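PDB 2YJ3: copper-transporting atpase from Sulfolobus solfataricus, which probably uses ATP hydrolysis to move copper ions across the cell membrane, as a P-type ATPase of the type IB subfamily. Local coordinates for residues Ala60-Leu65 with Lys89-Ile94; Gly98-Ile103 with Ile107-Lys112. The protein carries 1 engineered substitution. All blocks are in the same frame, centred on the assembly; numbering follows the deposited sequence.

Both contacts lie in the nucleotide-binding (N) domain, which in P-type ATPases is inserted into the haloacid dehalogenase-like phosphorylation domain. From the N terminus, the chain runs through helix 53-63, forms helix 69-81 and returns as strand 91-94, where contact 1 closes a loop of 23 intervening residues. It then turns into strand 98-103, and contact 2 closes the short hairpin to strand 106-111. The two closures follow in series, neither nested nor crossed. Strand 98-103 joins them: Lys89 O lies 2.8 Å from Lys102 N and Lys92 O 2.9 Å from Arg100 N, while Val99 packs on Val62. Helix 53-63 is thereby tied to three neighbouring strands of the antiparallel sheet.

Contact 1 of 2, residues Ala60-Leu65 with Lys89-Ile94; sequences ASVEAL and KDFKEI
With CG anti to the backbone N (chi1 176°), the Phe91 side chain leaves the edge strand toward the end of helix 53-63, and it and Leu65 run alongside each other with opposite headings. Leu65 has CG anti to the carbonyl carbon (chi1 -55°), and its extended second torsion carries CD1 on to Phe91 CB. Leu65 CB sits over the middle of the ring face, 3.6 Å from the Phe91 centroid and only 13° off the ring normal, a CH-pi contact. Leu65 CD1 lies 3.6 Å from Phe91 CB, covering the base of the side chain. At the far end of the ring, Leu65 O approaches Phe91 CZ to 3.7 Å.

Val62 adds a second contact, at CE1. Its carbonyl oxygen reaches Phe91 CE1 obliquely at 3.5 Å, and its CG1 lies 4.1 Å from the same carbon. The same Val62 O accepts the N-H of Leu65 N (3.2 Å), one carbonyl oxygen thus both closing the turn and lying against Phe91 CE1. Glu93 OE1 lies in the ring plane, at an edge of Phe91, while the other carboxylate oxygen of Glu93 is hydrogen-bonded to Ser66 OG. With an alanine in place of Phe91 the face under Leu65 CB would be gone, and a gap would probably open beside Val62 CG1. Val62 also touches Val99 of strand 98-103.

The CB bond of Glu63 leads away from strand 91-94, and its side chain touches Ala71, Ile74 and Val75 of helix 69-81; it binds ATP and AMP in nucleotide complexes of this protein, as does His68, close to Glu93. The contact thus packs a helix end on the edge strand of the N-domain sheet, beside the nucleotide pocket of a type IB ATPase.

Contact 2 of 2, residues Gly98-Ile103 with Ile107-Lys112; sequences GVRGKI and IIEVKK
Strands 98-103 and 107-111 run antiparallel, their short axes approaching to 4.6 Å with 173° between N-to-C directions. Val99 with Val110 and Gly101 with Ile108 are the hydrogen-bonded pairs, each closed by two reciprocal bonds; Ile108 N to Gly101 O is the shortest at 2.7 Å and nearly straight. Between them, in the non-hydrogen-bonded pair Arg100 with Glu109, the CA-H of Arg100 points to Ile108 O and that of Glu109 to Val99 O. This is a beta hairpin of the N-domain sheet, and Gly98 and Gly101 belong to the GxGxxG signature of type IB ATPases. Gly98 CA lies 4.0 Å from Lys111 CB, an approach that suits a glycine, since a CB would probably crowd that carbon.

On the face toward helix 53-63, Val99 CG1 lies 3.8 Å from Val110 CB, the valines side by side, and Ile108 CD1 meets Ile103 CB at 4.0 Å. Val110 also touches Glu63. On the other face, Arg100 crosses Glu109, methylene to methylene, CG to CG at 3.8 Å, with their charged groups apart. Bent at chi3 (72°), Arg100 brings the edge of its guanidinium near Ile107 CG2, while Ile107 CD1 rests against Lys102 CB at 3.8 Å.

Contact 1 of 2, residues Ala60-Leu65 with Lys89-Ile94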
ATOM      1  N   ALA A  60      -9.218  -0.992  19.560  1.00 29.71           N
ATOM      2  CA  ALA A  60     -10.150  -1.201  18.456  1.00 25.88           C
ATOM      3  C   ALA A  60     -11.268  -0.176  18.490  1.00 24.70           C
ATOM      4  O   ALA A  60     -11.730   0.311  17.443  1.00 31.60           O
ATOM      5  CB  ALA A  60     -10.738  -2.636  18.523  1.00 26.47           C
ATOM      6  N   SER A  61     -11.719   0.141  19.702  1.00 31.38           N
ATOM      7  CA  SER A  61     -12.787   1.110  19.886  1.00 38.57           C
ATOM      8  C   SER A  61     -12.357   2.481  19.368  1.00 43.01           C
ATOM      9  O   SER A  61     -13.145   3.182  18.748  1.00 37.33           O
ATOM     10  CB  SER A  61     -13.215   1.190  21.358  1.00 37.09           C
ATOM     11  OG  SER A  61     -13.763  -0.036  21.812  1.00 33.15           O
ATOM     12  N   VAL A  62     -11.110   2.875  19.610  1.00 36.56           N
ATOM     13  CA  VAL A  62     -10.649   4.144  19.055  1.00 40.41           C
ATOM     14  C   VAL A  62     -10.398   4.020  17.545  1.00 35.34           C
ATOM     15  O   VAL A  62     -10.751   4.905  16.768  1.00 31.75           O
ATOM     16  CB  VAL A  62      -9.386   4.669  19.772  1.00 40.77           C
ATOM     17  CG1 VAL A  62      -8.898   5.938  19.105  1.00 40.66           C
ATOM     18  CG2 VAL A  62      -9.687   4.922  21.241  1.00 36.87           C
ATOM     19  N   GLU A  63      -9.790   2.918  17.128  1.00 32.82           N
ATOM     20  CA  GLU A  63      -9.483   2.737  15.712  1.00 34.77           C
ATOM     21  C   GLU A  63     -10.745   2.661  14.847  1.00 34.39           C
ATOM     22  O   GLU A  63     -10.690   2.897  13.632  1.00 32.96           O
ATOM     23  CB  GLU A  63      -8.613   1.491  15.508  1.00 31.10           C
ATOM     24  CG  GLU A  63      -7.195   1.638  16.004  1.00 39.23           C
ATOM     25  CD  GLU A  63      -6.335   2.514  15.099  1.00 43.47           C
ATOM     26  OE1 GLU A  63      -6.874   3.428  14.444  1.00 43.74           O
ATOM     27  OE2 GLU A  63      -5.113   2.281  15.036  1.00 44.52           O
ATOM     28  N   ALA A  64     -11.881   2.340  15.466  1.00 29.00           N
ATOM     29  CA  ALA A  64     -13.134   2.219  14.715  1.00 32.11           C
ATOM     30  C   ALA A  64     -13.621   3.543  14.147  1.00 30.77           C
ATOM     31  O   ALA A  64     -14.582   3.585  13.386  1.00 39.03           O
ATOM     32  CB  ALA A  64     -14.230   1.575  15.575  1.00 33.76           C
ATOM     33  N   LEU A  65     -12.956   4.635  14.489  1.00 33.46           N
ATOM     34  CA  LEU A  65     -13.400   5.947  14.007  1.00 37.35           C
ATOM     35  C   LEU A  65     -12.502   6.460  12.892  1.00 42.35           C
ATOM     36  O   LEU A  65     -12.692   7.555  12.389  1.00 52.90           O
ATOM     37  CB  LEU A  65     -13.432   6.940  15.161  1.00 38.98           C
ATOM     38  CG  LEU A  65     -14.289   6.471  16.339  1.00 44.07           C
ATOM     39  CD1 LEU A  65     -14.266   7.475  17.502  1.00 46.75           C
ATOM     40  CD2 LEU A  65     -15.718   6.238  15.871  1.00 48.40           C
ATOM     41  N   LYS A  89     -15.196   9.085  23.222  1.00 41.45           N
ATOM     42  CA  LYS A  89     -15.405  10.528  23.166  1.00 50.55           C
ATOM     43  C   LYS A  89     -14.081  11.225  22.864  1.00 49.84           C
ATOM     44  O   LYS A  89     -13.002  10.666  23.085  1.00 46.74           O
ATOM     45  CB  LYS A  89     -15.969  11.055  24.492  1.00 52.12           C
ATOM     46  N   ASP A  90     -14.173  12.448  22.359  1.00 47.49           N
ATOM     47  CA  ASP A  90     -13.003  13.276  22.080  1.00 50.36           C
ATOM     48  C   ASP A  90     -12.047  12.658  21.065  1.00 45.14           C
ATOM     49  O   ASP A  90     -10.836  12.832  21.149  1.00 46.20           O
ATOM     50  CB  ASP A  90     -12.256  13.596  23.372  1.00 58.04           C
ATOM     51  CG  ASP A  90     -13.062  14.467  24.299  1.00 63.02           C
ATOM     52  OD1 ASP A  90     -13.718  15.409  23.804  1.00 74.73           O
ATOM     53  OD2 ASP A  90     -13.044  14.215  25.519  1.00 59.40           O
ATOM     54  N   PHE A  91     -12.586  11.943  20.095  1.00 40.56           N
ATOM     55  CA  PHE A  91     -11.724  11.337  19.097  1.00 39.96           C
ATOM     56  C   PHE A  91     -10.867  12.400  18.422  1.00 47.81           C
ATOM     57  O   PHE A  91     -11.326  13.513  18.156  1.00 59.07           O
ATOM     58  CB  PHE A  91     -12.556  10.605  18.065  1.00 35.79           C
ATOM     59  CG  PHE A  91     -11.758  10.026  16.945  1.00 41.62           C
ATOM     60  CD1 PHE A  91     -11.027   8.858  17.131  1.00 39.06           C
ATOM     61  CD2 PHE A  91     -11.759  10.627  15.695  1.00 37.90           C
ATOM     62  CE1 PHE A  91     -10.317   8.319  16.096  1.00 41.90           C
ATOM     63  CE2 PHE A  91     -11.040  10.093  14.650  1.00 42.00           C
ATOM     64  CZ  PHE A  91     -10.322   8.935  14.840  1.00 42.15           C
ATOM     65  N   LYS A  92      -9.621  12.047  18.150  1.00 34.79           N
ATOM     66  CA  LYS A  92      -8.720  12.886  17.378  1.00 38.21           C
ATOM     67  C   LYS A  92      -7.846  11.981  16.519  1.00 42.27           C
ATOM     68  O   LYS A  92      -7.387  10.929  16.973  1.00 44.58           O
ATOM     69  CB  LYS A  92      -7.870  13.759  18.305  1.00 46.26           C
ATOM     70  CG  LYS A  92      -6.915  14.712  17.605  1.00 49.08           C
ATOM     71  CD  LYS A  92      -7.211  16.196  17.939  1.00 59.66           C
ATOM     72  CE  LYS A  92      -8.303  16.802  17.009  1.00 61.08           C
ATOM     73  NZ  LYS A  92      -8.596  18.255  17.265  1.00 57.10           N
ATOM     74  N   GLU A  93      -7.634  12.364  15.271  1.00 41.94           N
ATOM     75  CA  GLU A  93      -6.776  11.587  14.391  1.00 52.89           C
ATOM     76  C   GLU A  93      -5.737  12.430  13.658  1.00 60.23           C
ATOM     77  O   GLU A  93      -6.033  13.516  13.163  1.00 54.19           O
ATOM     78  CB  GLU A  93      -7.616  10.840  13.359  1.00 54.44           C
ATOM     79  CG  GLU A  93      -6.788   9.966  12.429  1.00 54.77           C
ATOM     80  CD  GLU A  93      -7.634   9.159  11.454  1.00 62.12           C
ATOM     81  OE1 GLU A  93      -8.816   9.521  11.225  1.00 63.51           O
ATOM     82  OE2 GLU A  93      -7.103   8.166  10.910  1.00 64.47           O
ATOM     83  N   ILE A  94      -4.518  11.916  13.578  1.00 67.47           N
ATOM     84  CA  ILE A  94      -3.559  12.430  12.609  1.00 71.33           C
ATOM     85  C   ILE A  94      -3.173  11.306  11.640  1.00 76.28           C
ATOM     86  O   ILE A  94      -2.418  10.387  11.989  1.00 68.70           O
ATOM     87  CB  ILE A  94      -2.330  13.058  13.275  1.00 66.97           C
ATOM     88  CG1 ILE A  94      -1.125  12.942  12.344  1.00 61.55           C
ATOM     89  CG2 ILE A  94      -2.060  12.407  14.619  1.00 70.71           C
ATOM     90  CD1 ILE A  94       0.052  13.701  12.806  1.00 58.64           C
TER

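Contact 2 of 2, residues Gly98-Ile103 with Ile107-Lys112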
ATOM      1  N   GLY A  98      -1.295   8.261  14.043  1.00 55.18           N
ATOM      2  CA  GLY A  98      -1.931   7.908  15.298  1.00 47.99           C
ATOM      3  C   GLY A  98      -3.335   8.405  15.562  1.00 41.80           C
ATOM      4  O   GLY A  98      -3.830   9.343  14.939  1.00 40.54           O
ATOM      5  N   VAL A  99      -3.982   7.776  16.531  1.00 33.98           N
ATOM      6  CA  VAL A  99      -5.345   8.136  16.870  1.00 34.18           C
ATOM      7  C   VAL A  99      -5.475   8.263  18.386  1.00 37.33           C
ATOM      8  O   VAL A  99      -4.644   7.735  19.125  1.00 36.06           O
ATOM      9  CB  VAL A  99      -6.330   7.103  16.267  1.00 41.56           C
ATOM     10  CG1 VAL A  99      -6.351   5.794  17.074  1.00 42.18           C
ATOM     11  CG2 VAL A  99      -7.674   7.679  16.163  1.00 48.38           C
ATOM     12  N   ARG A 100      -6.496   8.972  18.859  1.00 38.22           N
ATOM     13  CA  ARG A 100      -6.660   9.173  20.301  1.00 31.80           C
ATOM     14  C   ARG A 100      -8.119   9.331  20.678  1.00 36.99           C
ATOM     15  O   ARG A 100      -8.924   9.789  19.869  1.00 42.35           O
ATOM     16  CB  ARG A 100      -5.890  10.407  20.771  1.00 35.39           C
ATOM     17  CG  ARG A 100      -6.010  10.628  22.271  1.00 45.23           C
ATOM     18  CD  ARG A 100      -5.361  11.931  22.757  1.00 52.81           C
ATOM     19  NE  ARG A 100      -6.120  13.116  22.369  1.00 62.21           N
ATOM     20  CZ  ARG A 100      -7.284  13.483  22.904  1.00 68.01           C
ATOM     21  NH1 ARG A 100      -7.853  12.757  23.859  1.00 55.89           N
ATOM     22  NH2 ARG A 100      -7.890  14.585  22.473  1.00 76.34           N
ATOM     23  N   GLY A 101      -8.464   8.977  21.914  1.00 39.04           N
ATOM     24  CA  GLY A 101      -9.837   9.091  22.376  1.00 37.46           C
ATOM     25  C   GLY A 101      -9.998   8.757  23.846  1.00 39.07           C
ATOM     26  O   GLY A 101      -9.101   8.201  24.471  1.00 34.10           O
ATOM     27  N   LYS A 102     -11.162   9.075  24.397  1.00 39.36           N
ATOM     28  CA  LYS A 102     -11.435   8.790  25.798  1.00 44.12           C
ATOM     29  C   LYS A 102     -12.506   7.718  25.965  1.00 44.99           C
ATOM     30  O   LYS A 102     -13.563   7.775  25.340  1.00 43.48           O
ATOM     31  CB  LYS A 102     -11.841  10.076  26.527  1.00 49.06           C
ATOM     32  CG  LYS A 102     -12.202   9.914  28.003  1.00 51.41           C
ATOM     33  CD  LYS A 102     -12.201  11.298  28.683  1.00 60.69           C
ATOM     34  CE  LYS A 102     -13.150  11.376  29.878  1.00 61.83           C
ATOM     35  NZ  LYS A 102     -14.588  11.305  29.481  1.00 53.18           N
ATOM     36  N   ILE A 103     -12.214   6.741  26.814  1.00 42.49           N
ATOM     37  CA  ILE A 103     -13.139   5.658  27.106  1.00 40.95           C
ATOM     38  C   ILE A 103     -13.055   5.402  28.599  1.00 45.47           C
ATOM     39  O   ILE A 103     -11.952   5.361  29.163  1.00 43.42           O
ATOM     40  CB  ILE A 103     -12.722   4.350  26.392  1.00 38.14           C
ATOM     41  CG1 ILE A 103     -12.545   4.554  24.889  1.00 39.21           C
ATOM     42  CG2 ILE A 103     -13.698   3.212  26.692  1.00 33.76           C
ATOM     43  CD1 ILE A 103     -12.061   3.284  24.186  1.00 40.70           C
ATOM     44  N   ILE A 107      -7.751   7.914  28.937  1.00 40.58           N
ATOM     45  CA  ILE A 107      -7.292   8.402  27.645  1.00 38.23           C
ATOM     46  C   ILE A 107      -6.519   7.323  26.901  1.00 34.42           C
ATOM     47  O   ILE A 107      -5.487   6.840  27.366  1.00 31.35           O
ATOM     48  CB  ILE A 107      -6.398   9.652  27.789  1.00 40.19           C
ATOM     49  CG1 ILE A 107      -7.169  10.793  28.455  1.00 41.83           C
ATOM     50  CG2 ILE A 107      -5.871  10.099  26.429  1.00 42.13           C
ATOM     51  CD1 ILE A 107      -8.453  11.172  27.743  1.00 41.53           C
ATOM     52  N   ILE A 108      -7.010   6.965  25.726  1.00 29.60           N
ATOM     53  CA  ILE A 108      -6.375   5.919  24.937  1.00 28.04           C
ATOM     54  C   ILE A 108      -5.765   6.474  23.665  1.00 29.77           C
ATOM     55  O   ILE A 108      -6.393   7.254  22.960  1.00 31.30           O
ATOM     56  CB  ILE A 108      -7.367   4.787  24.562  1.00 37.08           C
ATOM     57  CG1 ILE A 108      -7.645   3.895  25.776  1.00 41.54           C
ATOM     58  CG2 ILE A 108      -6.759   3.898  23.480  1.00 34.07           C
ATOM     59  CD1 ILE A 108      -8.693   4.421  26.687  1.00 48.59           C
ATOM     60  N   GLU A 109      -4.537   6.068  23.380  1.00 30.51           N
ATOM     61  CA  GLU A 109      -3.837   6.474  22.169  1.00 30.41           C
ATOM     62  C   GLU A 109      -3.305   5.261  21.459  1.00 34.35           C
ATOM     63  O   GLU A 109      -2.719   4.376  22.089  1.00 32.94           O
ATOM     64  CB  GLU A 109      -2.632   7.345  22.513  1.00 32.26           C
ATOM     65  CG  GLU A 109      -2.964   8.613  23.217  1.00 43.83           C
ATOM     66  CD  GLU A 109      -1.711   9.440  23.480  1.00 56.92           C
ATOM     67  OE1 GLU A 109      -1.021   9.179  24.498  1.00 57.54           O
ATOM     68  OE2 GLU A 109      -1.412  10.324  22.647  1.00 56.97           O
ATOM     69  N   VAL A 110      -3.486   5.223  20.147  1.00 31.79           N
ATOM     70  CA  VAL A 110      -2.908   4.164  19.328  1.00 28.73           C
ATOM     71  C   VAL A 110      -2.007   4.830  18.296  1.00 33.95           C
ATOM     72  O   VAL A 110      -2.465   5.623  17.484  1.00 36.42           O
ATOM     73  CB  VAL A 110      -3.995   3.321  18.646  1.00 28.68           C
ATOM     74  CG1 VAL A 110      -3.371   2.136  17.919  1.00 25.59           C
ATOM     75  CG2 VAL A 110      -5.018   2.852  19.667  1.00 27.34           C
ATOM     76  N   LYS A 111      -0.711   4.560  18.360  1.00 39.52           N
ATOM     77  CA  LYS A 111       0.214   5.293  17.502  1.00 44.28           C
ATOM     78  C   LYS A 111       1.442   4.491  17.072  1.00 47.36           C
ATOM     79  O   LYS A 111       1.864   3.553  17.752  1.00 47.65           O
ATOM     80  CB  LYS A 111       0.616   6.634  18.140  1.00 43.11           C
ATOM     81  CG  LYS A 111       1.162   6.567  19.557  1.00 41.91           C
ATOM     82  CD  LYS A 111       1.489   7.990  20.064  1.00 46.16           C
ATOM     83  CE  LYS A 111       2.087   7.977  21.478  1.00 45.80           C
ATOM     84  NZ  LYS A 111       2.403   9.364  21.978  1.00 54.39           N
ATOM     85  N   LYS A 112       1.992   4.873  15.922  1.00 50.53           N
ATOM     86  CA  LYS A 112       3.112   4.165  15.310  1.00 60.39           C
ATOM     87  C   LYS A 112       4.368   4.206  16.177  1.00 56.63           C
ATOM     88  O   LYS A 112       4.450   4.977  17.132  1.00 54.04           O
ATOM     89  CB  LYS A 112       3.403   4.736  13.914  1.00 62.39           C
TER